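Local coordinates for protein TarM (Staphylococcus aureus subsp. aureus 21178, PDB 4X7R) that belongs to the GT-B glycosyltransferases and, in this model, holds UDP and (2S)-2,3-dihydroxypropyl 2-acetamido-2-deoxy-alpha-D-glucopyranoside between its two Rossmann-like domains, at residues 280-285 against 302-307. The protein carries 1 engineered substitution. Residues are numbered along the deposited sequence; the frame is centred on the assembly and turned at random.
Sequences IVLTEA and ISNFVK. With 3YW ((2S)-2,3-dihydroxypropyl 2-acetamido-2-deoxy-alpha-D-glucopyranoside), chain F.
Leu282 and Asn304 meet at the wall of the 3YW pocket, where the end of the leucine spreads over the amide: CD2 lies 3.5 Å from OD1 of Asn304, and CD1 of Leu282 sits 3.6 Å from ND2 of the same residue. CD1 of Leu282 also comes to 3.4 Å from O6 of 3YW. The Asn304 amide faces that hydroxyl with both polar atoms; ND2 donates to 3YW O6 at 2.9 Å and OD1 accepts from it at 3.1 Å, both weak bonds. CG of Asn304 lies anti to the carbonyl carbon (chi1 -82°), and chi2 of -49° turns the amide so that both polar atoms meet O6. Behind the pocket, Ile302 N donates to Val281 O at 2.9 Å, continuing the parallel strand pairing just beyond the end of strand 299-301. Ile280 and Ile302 pack obliquely next to this bond, with CG1 of Ile280 3.9 Å from CD1 of Ile302. Ser303 OG reaches forward to Asn304 O and also bonds Gln405, whose OE1 takes Asn304 N. The contact lies at the C-terminal ends of strand 278-281 and its neighbour, the outermost strand 299-301, in the N-terminal Rossmann-like sheet: helix 480-492 covers the two isoleucines through Leu490, Ile483 and Trp487, while Ser21 of helix 17-31 and Leu407 of helix 407-414 touch Asn304.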
# COMPACT_ATOMS: atom_id res chain seq x y z
N ILE A 280 -3.82 8.95 -15.96
CA ILE A 280 -4.68 7.78 -16.16
C ILE A 280 -5.67 7.63 -15.03
O ILE A 280 -5.31 7.74 -13.86
CB ILE A 280 -3.84 6.48 -16.41
CG1 ILE A 280 -3.23 6.43 -17.83
CG2 ILE A 280 -4.68 5.19 -16.18
CD1 ILE A 280 -2.08 7.31 -18.14
N VAL A 281 -6.94 7.38 -15.40
CA VAL A 281 -8.01 7.07 -14.46
C VAL A 281 -8.52 5.70 -14.85
O VAL A 281 -8.32 5.28 -15.98
CB VAL A 281 -9.11 8.14 -14.30
CG1 VAL A 281 -8.53 9.42 -13.70
CG2 VAL A 281 -9.85 8.42 -15.61
N LEU A 282 -9.18 5.00 -13.92
CA LEU A 282 -9.56 3.63 -14.17
C LEU A 282 -10.88 3.41 -14.88
O LEU A 282 -11.09 2.32 -15.42
CB LEU A 282 -9.49 2.81 -12.87
CG LEU A 282 -8.13 2.83 -12.12
CD1 LEU A 282 -8.32 2.40 -10.66
CD2 LEU A 282 -7.10 1.96 -12.83
N THR A 283 -11.79 4.41 -14.85
CA THR A 283 -13.10 4.25 -15.50
C THR A 283 -13.38 5.43 -16.41
O THR A 283 -12.76 6.48 -16.25
CB THR A 283 -14.25 4.07 -14.44
OG1 THR A 283 -14.42 5.28 -13.75
CG2 THR A 283 -13.98 2.94 -13.42
N GLU A 284 -14.28 5.23 -17.40
CA GLU A 284 -14.68 6.30 -18.33
C GLU A 284 -15.42 7.42 -17.58
O GLU A 284 -15.23 8.59 -17.91
CB GLU A 284 -15.58 5.77 -19.48
CG GLU A 284 -14.90 4.71 -20.37
CD GLU A 284 -13.71 5.15 -21.22
OE1 GLU A 284 -13.48 6.38 -21.35
OE2 GLU A 284 -12.99 4.26 -21.73
N ALA A 285 -16.26 7.06 -16.61
CA ALA A 285 -17.05 8.05 -15.85
C ALA A 285 -16.17 9.04 -15.09
O ALA A 285 -16.43 10.23 -15.15
CB ALA A 285 -18.04 7.36 -14.92
N ILE A 302 -7.79 3.95 -18.52
CA ILE A 302 -7.18 2.64 -18.71
C ILE A 302 -7.53 1.83 -17.47
O ILE A 302 -7.08 2.18 -16.39
CB ILE A 302 -5.63 2.63 -19.01
CG1 ILE A 302 -5.22 3.58 -20.13
CG2 ILE A 302 -5.13 1.20 -19.30
CD1 ILE A 302 -3.70 3.62 -20.42
N SER A 303 -8.31 0.78 -17.60
CA SER A 303 -8.67 -0.13 -16.50
C SER A 303 -7.42 -0.77 -15.91
O SER A 303 -6.43 -0.95 -16.63
CB SER A 303 -9.53 -1.27 -17.05
OG SER A 303 -9.73 -2.30 -16.08
N ASN A 304 -7.51 -1.22 -14.65
CA ASN A 304 -6.45 -2.04 -14.08
C ASN A 304 -6.45 -3.33 -14.89
O ASN A 304 -7.52 -3.77 -15.35
CB ASN A 304 -6.80 -2.47 -12.65
CG ASN A 304 -6.51 -1.44 -11.61
OD1 ASN A 304 -5.42 -0.88 -11.57
ND2 ASN A 304 -7.51 -1.15 -10.78
N PHE A 305 -5.26 -3.97 -15.02
CA PHE A 305 -5.19 -5.27 -15.66
C PHE A 305 -5.92 -6.25 -14.74
O PHE A 305 -5.92 -6.06 -13.52
CB PHE A 305 -3.74 -5.72 -15.81
CG PHE A 305 -2.99 -5.18 -17.01
CD1 PHE A 305 -3.24 -5.69 -18.29
CD2 PHE A 305 -2.03 -4.18 -16.86
CE1 PHE A 305 -2.50 -5.23 -19.40
CE2 PHE A 305 -1.30 -3.72 -17.97
CZ PHE A 305 -1.53 -4.27 -19.22
N VAL A 306 -6.52 -7.27 -15.31
CA VAL A 306 -7.26 -8.27 -14.55
C VAL A 306 -6.63 -9.66 -14.73
O VAL A 306 -6.25 -10.04 -15.85
CB VAL A 306 -8.80 -8.22 -14.85
CG1 VAL A 306 -9.16 -8.82 -16.19
CG2 VAL A 306 -9.57 -8.91 -13.77
N LYS A 307 -6.46 -10.38 -13.62
CA LYS A 307 -5.86 -11.71 -13.65
C LYS A 307 -6.98 -12.73 -13.65
O LYS A 307 -7.64 -12.92 -12.63
CB LYS A 307 -4.90 -11.92 -12.47
CG LYS A 307 -4.06 -13.20 -12.59
CD LYS A 307 -3.31 -13.52 -11.28
CE LYS A 307 -1.94 -12.87 -11.08
NZ LYS A 307 -0.93 -13.38 -12.06
O3A 3YW F . -4.86 5.61 -1.70
C4A 3YW F . -5.33 2.41 -3.59
C5A 3YW F . -5.57 3.48 -2.55
O5 3YW F . -6.49 1.39 -6.24
C6A 3YW F . -4.66 4.67 -2.74
C5 3YW F . -7.09 0.17 -6.69
C6 3YW F . -6.22 -0.36 -7.81
C4 3YW F . -8.54 0.46 -7.09
O6 3YW F . -6.12 0.57 -8.88
C3 3YW F . -9.31 0.85 -5.84
O4 3YW F . -9.14 -0.71 -7.65
O3 3YW F . -10.67 1.17 -6.13
O7 3YW F . -10.25 4.04 -4.07
C7 3YW F . -9.97 3.09 -3.35
C8 3YW F . -10.53 2.95 -1.96
N2 3YW F . -9.15 2.11 -3.74
C2 3YW F . -8.63 2.01 -5.10
C1 3YW F . -7.09 1.98 -5.10
O1 3YW F . -6.48 1.63 -3.89
O2 3YW F . -5.37 2.92 -1.25